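Local coordinates for protein phosphoribosylformylglycinamidine synthase 2 (Thermus thermophilus, PDB 3VIU) that belongs to the PurM-like (AIR synthase related) protein family and binds adenosine-5'-diphosphate and a magnesium ion, at residues R440-Q449 with T538-V549; A467-V475 with T617-G625. All blocks are in the same frame, centred on the assembly; numbering follows the deposited sequence.

Contact 1: R440-Q449 with T538-V549; sequences RLGVAAKVDQ and TAMVGVVGVLEV
Val443 and Val544 meet on one face of two antiparallel neighbours in the mixed six-stranded sheet of the second PurM-like N-terminal domain. Strand 441-448 runs against strand 538-548 at 168°, and paired backbone bonds link them from Gly442-Leu547 to Asp448-Val541. The valines sit on diagonal positions. CG1 of each is anti to its own backbone N (chi1 -177° in Val443, 171° in Val544), which swings the two methyls together, CG1 to CG1, at 3.7 Å. That face, with Val443, Val544 and Met540, packs on strands 78-86 and 172-182 of the first N-terminal domain. Glycines make the hollows. Leu547 fills the one at Gly442 on the other face: its CG stands between backbone N and carbonyl carbon, which lays CD2 only 3.1 Å from Gly442 O. Val549 CG2 also lies over Gly442 on this face, where the glycine presents no side chain, and rests 3.2 Å from Leu441 O. Gly545 and Gly542, paired with Ala444 and Val447, present no side chain either, and the CA atoms of Val447 and Gly542 come to 4.1 Å. At the exposed end, Arg440 and Glu548 lie side by side. Glu548 also pairs with Lys551, and its OE1 is 3.4 Å from Arg440 NH2, well out of the guanidinium plane, so charge alone joins them.

Contact 2: A467-V475 with T617-G625; sequences AEACRNVSV and TAHDVAEGG. With MG (magnesium ion), chain D.
Asp620 reaches across to the helix 467-475 and divides its carboxylate between a metal and an arginine. OD1 binds the magnesium ion at 2.5 Å, while OD2 takes a nearly straight bond from Arg471 NH2 (3.0 Å, 165°). That oxygen lies at the edge of the guanidinium, in its plane, although the two flat groups are turned 33° apart. The first two torsions of the arginine, both trans, carry CD to 3.4 Å from Asp620 CB, and the bend at chi3 (-49°) then turns the guanidinium so that NH2 reaches OD2; its NH1 meanwhile forms a salt bridge with Glu599, so both ends of the guanidinium are held. Asn472 approaches the magnesium from the helix, with OD1 at 2.6 Å and its amide almost perpendicular to the Asp620 carboxylate. Asp448 accepts a hydrogen bond from Asn472 ND2 and so fixes which end of the amide faces the metal. Asp430 completes the protein ligands. The site thus lies where helix 458-475 of the second PurM-like N-terminal domain faces strand 618-620, an outermost strand of the sheet in the following C-terminal domain, and the ion bridges the two. Toward the end of the helix the contact is apolar and close: Val475 CG1 lies 3.9 Å from Ala618 CB, and its other methyl, CG2, turns to the CB of Asp620. The opposite end, around the turn 622-625, is looser, with partly exposed residues. There Glu468 and Glu623 cross at about a right angle with OE1 of the first and OE2 of the second 3.0 Å apart, an approach of like charges. A magnesium-bound water links Glu468 to the metal site, donating to Glu468 OE1 and to Asp620 OD2.

In the fold
Following the chain, residues 440-449 come first, then the helix segment 467-475, then 538-549, and finally 617-625. The two contacts therefore cross: the helix of contact 2 lies within the loop that contact 1 closes, and 538-549 lies within the longer one closed by contact 2. Contact 1 joins two neighbouring strands inside the sheet of the second PurM-like N-terminal domain, whereas contact 2 ties that domain to the second C-terminal domain. They touch directly along helix 458-475, where Ala469 packs on Val543. Through Asp448 the strand of contact 1 also reaches the magnesium site of contact 2.

Contact 1: R440-Q449 with T538-V549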
ATOM      1  N   ARG A 440      18.098 -12.546  13.965  1.00 18.37           N
ATOM      2  CA  ARG A 440      18.498 -11.178  14.238  1.00 19.59           C
ATOM      3  C   ARG A 440      17.857 -10.292  13.182  1.00 19.73           C
ATOM      4  O   ARG A 440      18.096  -9.091  13.131  1.00 22.11           O
ATOM      5  CB  ARG A 440      20.005 -11.065  14.150  1.00 19.81           C
ATOM      6  CG  ARG A 440      20.725 -12.077  15.016  1.00 23.12           C
ATOM      7  CD  ARG A 440      22.205 -11.992  14.771  1.00 22.61           C
ATOM      8  NE  ARG A 440      22.669 -10.623  14.937  1.00 23.77           N
ATOM      9  CZ  ARG A 440      23.879 -10.210  14.594  1.00 25.23           C
ATOM     10  NH1 ARG A 440      24.740 -11.072  14.063  1.00 23.78           N
ATOM     11  NH2 ARG A 440      24.225  -8.941  14.788  1.00 25.97           N
ATOM     12  N   LEU A 441      17.032 -10.907  12.344  1.00 19.58           N
ATOM     13  CA  LEU A 441      16.369 -10.204  11.261  1.00 18.94           C
ATOM     14  C   LEU A 441      15.146  -9.390  11.654  1.00 17.72           C
ATOM     15  O   LEU A 441      14.362  -9.773  12.526  1.00 16.32           O
ATOM     16  CB  LEU A 441      15.975 -11.194  10.167  1.00 19.48           C
ATOM     17  CG  LEU A 441      17.136 -11.955   9.529  1.00 21.69           C
ATOM     18  CD1 LEU A 441      16.590 -13.029   8.603  1.00 20.23           C
ATOM     19  CD2 LEU A 441      18.034 -10.983   8.778  1.00 20.11           C
ATOM     20  N   GLY A 442      15.004  -8.259  10.974  1.00 17.32           N
ATOM     21  CA  GLY A 442      13.887  -7.366  11.186  1.00 16.11           C
ATOM     22  C   GLY A 442      13.419  -6.881   9.828  1.00 16.55           C
ATOM     23  O   GLY A 442      14.237  -6.560   8.962  1.00 16.41           O
ATOM     24  N   VAL A 443      12.104  -6.846   9.633  1.00 16.96           N
ATOM     25  CA  VAL A 443      11.517  -6.394   8.376  1.00 13.81           C
ATOM     26  C   VAL A 443      10.825  -5.058   8.608  1.00 13.62           C
ATOM     27  O   VAL A 443       9.967  -4.955   9.482  1.00 12.73           O
ATOM     28  CB  VAL A 443      10.480  -7.402   7.871  1.00 14.57           C
ATOM     29  CG1 VAL A 443       9.932  -6.957   6.532  1.00 12.38           C
ATOM     30  CG2 VAL A 443      11.108  -8.787   7.783  1.00 13.17           C
ATOM     31  N   ALA A 444      11.206  -4.040   7.837  1.00 11.48           N
ATOM     32  CA  ALA A 444      10.615  -2.714   7.969  1.00  9.63           C
ATOM     33  C   ALA A 444       9.664  -2.424   6.808  1.00 11.09           C
ATOM     34  O   ALA A 444       9.910  -2.835   5.675  1.00 11.51           O
ATOM     35  CB  ALA A 444      11.706  -1.658   8.030  1.00  9.20           C
ATOM     36  N   ALA A 445       8.584  -1.704   7.098  1.00 11.59           N
ATOM     37  CA  ALA A 445       7.587  -1.378   6.088  1.00 10.73           C
ATOM     38  C   ALA A 445       6.912  -0.034   6.319  1.00 11.37           C
ATOM     39  O   ALA A 445       6.691   0.390   7.454  1.00 10.14           O
ATOM     40  CB  ALA A 445       6.531  -2.476   6.043  1.00 11.75           C
ATOM     41  N   LYS A 446       6.565   0.626   5.223  1.00 12.07           N
ATOM     42  CA  LYS A 446       5.895   1.906   5.298  1.00 13.05           C
ATOM     43  C   LYS A 446       5.189   2.185   3.972  1.00 14.13           C
ATOM     44  O   LYS A 446       5.609   1.705   2.922  1.00 15.27           O
ATOM     45  CB  LYS A 446       6.918   3.004   5.595  1.00 15.92           C
ATOM     46  CG  LYS A 446       6.418   4.113   6.522  1.00 17.66           C
ATOM     47  CD  LYS A 446       5.425   5.013   5.844  1.00 21.86           C
ATOM     48  CE  LYS A 446       4.959   6.108   6.787  1.00 23.25           C
ATOM     49  NZ  LYS A 446       4.279   5.530   7.973  1.00 30.04           N
ATOM     50  N   VAL A 447       4.101   2.942   4.030  1.00 14.48           N
ATOM     51  CA  VAL A 447       3.359   3.312   2.832  1.00 14.86           C
ATOM     52  C   VAL A 447       3.176   4.824   2.890  1.00 14.62           C
ATOM     53  O   VAL A 447       2.818   5.357   3.937  1.00 16.22           O
ATOM     54  CB  VAL A 447       1.985   2.606   2.784  1.00 13.95           C
ATOM     55  CG1 VAL A 447       1.234   2.821   4.081  1.00 17.79           C
ATOM     56  CG2 VAL A 447       1.173   3.137   1.628  1.00 15.82           C
ATOM     57  N   ASP A 448       3.441   5.522   1.787  1.00 14.39           N
ATOM     58  CA  ASP A 448       3.300   6.983   1.768  1.00 14.75           C
ATOM     59  C   ASP A 448       2.793   7.562   0.458  1.00 14.22           C
ATOM     60  O   ASP A 448       2.819   6.916  -0.583  1.00 13.07           O
ATOM     61  CB  ASP A 448       4.645   7.686   2.017  1.00 18.22           C
ATOM     62  CG  ASP A 448       5.150   7.551   3.433  1.00 21.28           C
ATOM     63  OD1 ASP A 448       6.153   6.826   3.611  1.00 22.75           O
ATOM     64  OD2 ASP A 448       4.569   8.180   4.357  1.00 23.80           O
ATOM     65  N   GLN A 449       2.358   8.815   0.553  1.00 14.46           N
ATOM     66  CA  GLN A 449       1.917   9.653  -0.556  1.00 15.80           C
ATOM     67  C   GLN A 449       1.293  10.903   0.043  1.00 15.82           C
ATOM     68  O   GLN A 449       0.586  10.847   1.057  1.00 15.21           O
ATOM     69  CB  GLN A 449       0.959   8.942  -1.529  1.00 16.34           C
ATOM     70  CG  GLN A 449      -0.514   9.037  -1.244  1.00 22.58           C
ATOM     71  CD  GLN A 449      -1.142  10.372  -1.612  1.00 21.52           C
ATOM     72  OE1 GLN A 449      -0.991  10.880  -2.731  1.00 21.80           O
ATOM     73  NE2 GLN A 449      -1.880  10.934  -0.669  1.00 23.64           N
ATOM     74  N   THR A 538      -3.184   9.652  -6.764  1.00 11.39           N
ATOM     75  CA  THR A 538      -2.685   9.009  -5.564  1.00 13.91           C
ATOM     76  C   THR A 538      -1.916   7.711  -5.774  1.00 15.50           C
ATOM     77  O   THR A 538      -2.495   6.661  -6.059  1.00 17.87           O
ATOM     78  CB  THR A 538      -3.847   8.740  -4.584  1.00 13.29           C
ATOM     79  OG1 THR A 538      -4.487   9.975  -4.259  1.00 14.59           O
ATOM     80  CG2 THR A 538      -3.333   8.117  -3.303  1.00 14.22           C
ATOM     81  N   ALA A 539      -0.601   7.792  -5.628  1.00 15.89           N
ATOM     82  CA  ALA A 539       0.241   6.617  -5.751  1.00 16.18           C
ATOM     83  C   ALA A 539       0.688   6.267  -4.335  1.00 16.79           C
ATOM     84  O   ALA A 539       1.610   6.880  -3.792  1.00 16.23           O
ATOM     85  CB  ALA A 539       1.449   6.913  -6.635  1.00 16.15           C
HETATM   86  N   MSE A 540       0.014   5.297  -3.731  1.00 16.84           N
HETATM   87  CA  MSE A 540       0.363   4.865  -2.389  1.00 18.35           C
HETATM   88  C   MSE A 540       1.486   3.855  -2.507  1.00 16.45           C
HETATM   89  O   MSE A 540       1.285   2.717  -2.915  1.00 18.41           O
HETATM   90  CB  MSE A 540      -0.865   4.280  -1.703  1.00 23.68           C
HETATM   91  CG  MSE A 540      -1.914   5.347  -1.450  1.00 32.55           C
HETATM   92 SE   MSE A 540      -3.710   4.667  -1.215  1.00 52.02          SE
HETATM   93  CE  MSE A 540      -4.426   6.114  -0.126  1.00 44.85           C
ATOM     94  N   VAL A 541       2.683   4.309  -2.164  1.00 14.24           N
ATOM     95  CA  VAL A 541       3.889   3.507  -2.248  1.00 11.80           C
ATOM     96  C   VAL A 541       4.235   2.779  -0.963  1.00 11.26           C
ATOM     97  O   VAL A 541       4.419   3.396   0.082  1.00 10.37           O
ATOM     98  CB  VAL A 541       5.087   4.392  -2.641  1.00 12.46           C
ATOM     99  CG1 VAL A 541       6.361   3.557  -2.733  1.00 11.02           C
ATOM    100  CG2 VAL A 541       4.792   5.088  -3.969  1.00 14.20           C
ATOM    101  N   GLY A 542       4.321   1.456  -1.063  1.00 11.66           N
ATOM    102  CA  GLY A 542       4.669   0.635   0.075  1.00 11.19           C
ATOM    103  C   GLY A 542       6.071   0.109  -0.160  1.00 13.09           C
ATOM    104  O   GLY A 542       6.371  -0.413  -1.237  1.00 11.94           O
ATOM    105  N   VAL A 543       6.933   0.262   0.837  1.00 12.49           N
ATOM    106  CA  VAL A 543       8.305  -0.195   0.727  1.00 14.40           C
ATOM    107  C   VAL A 543       8.671  -1.158   1.841  1.00 14.65           C
ATOM    108  O   VAL A 543       8.341  -0.938   3.004  1.00 15.53           O
ATOM    109  CB  VAL A 543       9.305   0.989   0.777  1.00 15.53           C
ATOM    110  CG1 VAL A 543      10.735   0.457   0.923  1.00 13.91           C
ATOM    111  CG2 VAL A 543       9.180   1.831  -0.483  1.00 13.00           C
ATOM    112  N   VAL A 544       9.362  -2.229   1.474  1.00 13.92           N
ATOM    113  CA  VAL A 544       9.799  -3.212   2.443  1.00 12.49           C
ATOM    114  C   VAL A 544      11.319  -3.236   2.443  1.00 12.90           C
ATOM    115  O   VAL A 544      11.951  -3.112   1.399  1.00 14.08           O
ATOM    116  CB  VAL A 544       9.271  -4.634   2.105  1.00 10.16           C
ATOM    117  CG1 VAL A 544       9.923  -5.662   3.022  1.00  8.92           C
ATOM    118  CG2 VAL A 544       7.762  -4.684   2.275  1.00 10.19           C
ATOM    119  N   GLY A 545      11.897  -3.380   3.629  1.00 13.37           N
ATOM    120  CA  GLY A 545      13.339  -3.448   3.755  1.00 14.06           C
ATOM    121  C   GLY A 545      13.696  -4.359   4.913  1.00 13.79           C
ATOM    122  O   GLY A 545      12.816  -4.787   5.654  1.00 14.29           O
ATOM    123  N   VAL A 546      14.978  -4.663   5.077  1.00 14.73           N
ATOM    124  CA  VAL A 546      15.394  -5.521   6.172  1.00 15.50           C
ATOM    125  C   VAL A 546      16.539  -4.896   6.943  1.00 17.39           C
ATOM    126  O   VAL A 546      17.242  -4.024   6.429  1.00 16.67           O
ATOM    127  CB  VAL A 546      15.831  -6.906   5.668  1.00 16.22           C
ATOM    128  CG1 VAL A 546      16.992  -6.761   4.694  1.00 17.27           C
ATOM    129  CG2 VAL A 546      16.212  -7.786   6.845  1.00 14.66           C
ATOM    130  N   LEU A 547      16.718  -5.344   8.181  1.00 17.55           N
ATOM    131  CA  LEU A 547      17.781  -4.834   9.032  1.00 18.78           C
ATOM    132  C   LEU A 547      18.029  -5.816  10.171  1.00 19.18           C
ATOM    133  O   LEU A 547      17.324  -6.809  10.308  1.00 18.31           O
ATOM    134  CB  LEU A 547      17.393  -3.473   9.613  1.00 17.73           C
ATOM    135  CG  LEU A 547      16.248  -3.446  10.634  1.00 19.92           C
ATOM    136  CD1 LEU A 547      16.225  -2.092  11.315  1.00 22.12           C
ATOM    137  CD2 LEU A 547      14.916  -3.719   9.960  1.00 19.74           C
ATOM    138  N   GLU A 548      19.050  -5.546  10.970  1.00 20.40           N
ATOM    139  CA  GLU A 548      19.340  -6.390  12.116  1.00 23.05           C
ATOM    140  C   GLU A 548      18.662  -5.678  13.258  1.00 22.03           C
ATOM    141  O   GLU A 548      19.001  -4.539  13.566  1.00 21.16           O
ATOM    142  CB  GLU A 548      20.845  -6.484  12.385  1.00 25.87           C
ATOM    143  CG  GLU A 548      21.636  -7.125  11.260  1.00 32.79           C
ATOM    144  CD  GLU A 548      23.025  -7.563  11.697  1.00 37.44           C
ATOM    145  OE1 GLU A 548      23.761  -6.719  12.264  1.00 38.88           O
ATOM    146  OE2 GLU A 548      23.373  -8.752  11.472  1.00 37.37           O
ATOM    147  N   VAL A 549      17.690  -6.343  13.865  1.00 22.66           N
ATOM    148  CA  VAL A 549      16.937  -5.779  14.974  1.00 23.92           C
ATOM    149  C   VAL A 549      17.844  -5.096  15.993  1.00 24.30           C
ATOM    150  O   VAL A 549      17.447  -4.139  16.653  1.00 22.89           O
ATOM    151  CB  VAL A 549      16.134  -6.872  15.680  1.00 25.12           C
ATOM    152  CG1 VAL A 549      15.296  -6.278  16.790  1.00 27.54           C
ATOM    153  CG2 VAL A 549      15.263  -7.577  14.676  1.00 28.53           C
TER

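Contact 2: A467-V475 with T617-G625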
ATOM      1  N   ALA A 467      10.258   8.131  -2.595  1.00 13.65           N
ATOM      2  CA  ALA A 467      11.376   8.668  -1.835  1.00 13.68           C
ATOM      3  C   ALA A 467      11.071   8.600  -0.334  1.00 14.75           C
ATOM      4  O   ALA A 467      11.830   8.001   0.431  1.00 16.97           O
ATOM      5  CB  ALA A 467      11.651  10.114  -2.258  1.00 11.17           C
ATOM      6  N   GLU A 468       9.947   9.187   0.077  1.00 15.65           N
ATOM      7  CA  GLU A 468       9.552   9.200   1.481  1.00 15.39           C
ATOM      8  C   GLU A 468       9.473   7.793   2.070  1.00 15.07           C
ATOM      9  O   GLU A 468      10.039   7.527   3.129  1.00 15.42           O
ATOM     10  CB  GLU A 468       8.203   9.903   1.659  1.00 16.66           C
ATOM     11  CG  GLU A 468       7.843  10.136   3.131  1.00 23.17           C
ATOM     12  CD  GLU A 468       6.567  10.951   3.328  1.00 26.99           C
ATOM     13  OE1 GLU A 468       6.324  11.419   4.465  1.00 30.89           O
ATOM     14  OE2 GLU A 468       5.800  11.121   2.355  1.00 29.49           O
ATOM     15  N   ALA A 469       8.773   6.892   1.390  1.00 13.33           N
ATOM     16  CA  ALA A 469       8.647   5.526   1.881  1.00 12.63           C
ATOM     17  C   ALA A 469      10.034   4.904   2.091  1.00 12.97           C
ATOM     18  O   ALA A 469      10.296   4.278   3.121  1.00 14.31           O
ATOM     19  CB  ALA A 469       7.829   4.690   0.905  1.00 10.02           C
ATOM     20  N   CYS A 470      10.925   5.080   1.123  1.00 12.58           N
ATOM     21  CA  CYS A 470      12.270   4.537   1.251  1.00 13.81           C
ATOM     22  C   CYS A 470      13.033   5.227   2.381  1.00 15.33           C
ATOM     23  O   CYS A 470      13.811   4.587   3.087  1.00 16.23           O
ATOM     24  CB  CYS A 470      13.035   4.700  -0.057  1.00 11.59           C
ATOM     25  SG  CYS A 470      12.438   3.638  -1.364  1.00 12.62           S
ATOM     26  N   ARG A 471      12.800   6.531   2.551  1.00 13.61           N
ATOM     27  CA  ARG A 471      13.467   7.292   3.594  1.00 13.39           C
ATOM     28  C   ARG A 471      13.029   6.784   4.964  1.00 13.68           C
ATOM     29  O   ARG A 471      13.849   6.616   5.867  1.00 11.54           O
ATOM     30  CB  ARG A 471      13.139   8.788   3.471  1.00 14.40           C
ATOM     31  CG  ARG A 471      13.998   9.693   4.365  1.00 14.17           C
ATOM     32  CD  ARG A 471      13.535  11.133   4.317  1.00 15.32           C
ATOM     33  NE  ARG A 471      13.355  11.588   2.940  1.00 16.50           N
ATOM     34  CZ  ARG A 471      12.214  12.067   2.452  1.00 15.08           C
ATOM     35  NH1 ARG A 471      12.156  12.449   1.188  1.00 14.60           N
ATOM     36  NH2 ARG A 471      11.133  12.167   3.224  1.00 12.77           N
ATOM     37  N   ASN A 472      11.732   6.528   5.108  1.00 14.49           N
ATOM     38  CA  ASN A 472      11.195   6.048   6.372  1.00 15.11           C
ATOM     39  C   ASN A 472      11.767   4.711   6.807  1.00 15.94           C
ATOM     40  O   ASN A 472      11.979   4.480   8.004  1.00 16.43           O
ATOM     41  CB  ASN A 472       9.677   5.966   6.308  1.00 17.44           C
ATOM     42  CG  ASN A 472       9.030   7.325   6.420  1.00 18.23           C
ATOM     43  OD1 ASN A 472       9.374   8.104   7.309  1.00 17.22           O
ATOM     44  ND2 ASN A 472       8.090   7.622   5.523  1.00 18.31           N
ATOM     45  N   VAL A 473      12.018   3.833   5.838  1.00 14.71           N
ATOM     46  CA  VAL A 473      12.588   2.526   6.127  1.00 11.56           C
ATOM     47  C   VAL A 473      14.073   2.700   6.440  1.00 10.92           C
ATOM     48  O   VAL A 473      14.596   2.081   7.358  1.00 12.82           O
ATOM     49  CB  VAL A 473      12.406   1.571   4.930  1.00 13.28           C
ATOM     50  CG1 VAL A 473      13.351   0.385   5.044  1.00 12.76           C
ATOM     51  CG2 VAL A 473      10.969   1.091   4.883  1.00 11.38           C
ATOM     52  N   SER A 474      14.741   3.561   5.683  1.00  8.84           N
ATOM     53  CA  SER A 474      16.161   3.824   5.895  1.00  9.75           C
ATOM     54  C   SER A 474      16.390   4.427   7.266  1.00  9.99           C
ATOM     55  O   SER A 474      17.397   4.161   7.914  1.00 10.97           O
ATOM     56  CB  SER A 474      16.686   4.804   4.842  1.00  6.50           C
ATOM     57  OG  SER A 474      16.570   4.249   3.552  1.00  5.55           O
ATOM     58  N   VAL A 475      15.441   5.254   7.687  1.00 12.39           N
ATOM     59  CA  VAL A 475      15.501   5.942   8.966  1.00 12.42           C
ATOM     60  C   VAL A 475      15.464   5.015  10.185  1.00 12.18           C
ATOM     61  O   VAL A 475      15.963   5.385  11.251  1.00 12.45           O
ATOM     62  CB  VAL A 475      14.371   6.992   9.041  1.00 13.53           C
ATOM     63  CG1 VAL A 475      14.100   7.391  10.471  1.00 15.09           C
ATOM     64  CG2 VAL A 475      14.772   8.207   8.228  1.00 15.01           C
ATOM     65  N   THR A 617      18.563   6.792  17.159  1.00 21.00           N
ATOM     66  CA  THR A 617      17.367   7.621  17.173  1.00 18.30           C
ATOM     67  C   THR A 617      17.422   8.601  16.000  1.00 16.73           C
ATOM     68  O   THR A 617      18.303   9.461  15.908  1.00 15.20           O
ATOM     69  CB  THR A 617      17.189   8.326  18.551  1.00 17.58           C
ATOM     70  OG1 THR A 617      16.380   9.498  18.409  1.00 18.84           O
ATOM     71  CG2 THR A 617      18.503   8.666  19.139  1.00 19.35           C
ATOM     72  N   ALA A 618      16.480   8.416  15.077  1.00 15.30           N
ATOM     73  CA  ALA A 618      16.392   9.222  13.868  1.00 14.12           C
ATOM     74  C   ALA A 618      14.935   9.463  13.486  1.00 14.55           C
ATOM     75  O   ALA A 618      14.042   8.706  13.858  1.00 13.81           O
ATOM     76  CB  ALA A 618      17.126   8.520  12.721  1.00 11.79           C
ATOM     77  N   HIS A 619      14.703  10.520  12.723  1.00 15.18           N
ATOM     78  CA  HIS A 619      13.350  10.865  12.315  1.00 15.61           C
ATOM     79  C   HIS A 619      13.499  11.794  11.126  1.00 15.90           C
ATOM     80  O   HIS A 619      14.265  12.751  11.198  1.00 17.18           O
ATOM     81  CB  HIS A 619      12.657  11.593  13.470  1.00 13.33           C
ATOM     82  CG  HIS A 619      11.207  11.862  13.234  1.00 13.29           C
ATOM     83  ND1 HIS A 619      10.610  13.061  13.568  1.00 12.82           N
ATOM     84  CD2 HIS A 619      10.234  11.091  12.696  1.00 10.32           C
ATOM     85  CE1 HIS A 619       9.331  13.018  13.238  1.00 11.32           C
ATOM     86  NE2 HIS A 619       9.077  11.833  12.708  1.00 11.74           N
ATOM     87  N   ASP A 620      12.801  11.528  10.026  1.00 15.79           N
ATOM     88  CA  ASP A 620      12.944  12.426   8.889  1.00 16.93           C
ATOM     89  C   ASP A 620      12.010  13.617   9.033  1.00 16.65           C
ATOM     90  O   ASP A 620      11.019  13.554   9.762  1.00 15.46           O
ATOM     91  CB  ASP A 620      12.717  11.693   7.560  1.00 18.62           C
ATOM     92  CG  ASP A 620      11.273  11.328   7.317  1.00 20.17           C
ATOM     93  OD1 ASP A 620      10.628  10.789   8.241  1.00 21.41           O
ATOM     94  OD2 ASP A 620      10.797  11.565   6.186  1.00 19.08           O
ATOM     95  N   VAL A 621      12.362  14.712   8.367  1.00 15.17           N
ATOM     96  CA  VAL A 621      11.580  15.935   8.414  1.00 16.22           C
ATOM     97  C   VAL A 621      10.647  15.987   7.205  1.00 16.86           C
ATOM     98  O   VAL A 621      11.089  16.208   6.079  1.00 16.40           O
ATOM     99  CB  VAL A 621      12.502  17.173   8.402  1.00 16.87           C
ATOM    100  CG1 VAL A 621      11.670  18.441   8.560  1.00 18.56           C
ATOM    101  CG2 VAL A 621      13.537  17.066   9.517  1.00 16.50           C
ATOM    102  N   ALA A 622       9.355  15.787   7.444  1.00 15.65           N
ATOM    103  CA  ALA A 622       8.391  15.792   6.361  1.00 14.87           C
ATOM    104  C   ALA A 622       7.388  16.916   6.493  1.00 15.37           C
ATOM    105  O   ALA A 622       7.760  18.056   6.761  1.00 15.47           O
ATOM    106  CB  ALA A 622       7.679  14.449   6.289  1.00 16.96           C
ATOM    107  N   GLU A 623       6.110  16.601   6.309  1.00 15.92           N
ATOM    108  CA  GLU A 623       5.087  17.634   6.385  1.00 16.86           C
ATOM    109  C   GLU A 623       5.106  18.363   7.721  1.00 16.03           C
ATOM    110  O   GLU A 623       5.297  17.745   8.769  1.00 15.25           O
ATOM    111  CB  GLU A 623       3.696  17.052   6.095  1.00 18.45           C
ATOM    112  CG  GLU A 623       3.526  15.551   6.358  1.00 26.63           C
ATOM    113  CD  GLU A 623       4.078  14.660   5.250  1.00 27.19           C
ATOM    114  OE1 GLU A 623       3.735  14.886   4.066  1.00 28.45           O
ATOM    115  OE2 GLU A 623       4.843  13.719   5.570  1.00 29.87           O
ATOM    116  N   GLY A 624       4.934  19.685   7.669  1.00 14.17           N
ATOM    117  CA  GLY A 624       4.941  20.485   8.880  1.00 16.39           C
ATOM    118  C   GLY A 624       6.288  21.116   9.200  1.00 17.18           C
ATOM    119  O   GLY A 624       6.396  21.960  10.089  1.00 17.08           O
ATOM    120  N   GLY A 625       7.330  20.688   8.494  1.00 18.04           N
ATOM    121  CA  GLY A 625       8.649  21.258   8.706  1.00 17.91           C
ATOM    122  C   GLY A 625       9.454  20.820   9.917  1.00 18.64           C
ATOM    123  O   GLY A 625       9.030  19.978  10.717  1.00 18.75           O
TER
HETATM  124 MG    MG D 910       8.319   9.999   8.714  1.00 10.72          MG
HETATM  125  O   HOH W   1       8.264  11.095   6.492  1.00 13.59           O
HETATM  126  O   HOH W   2       8.513  12.352   9.654  1.00 29.88           O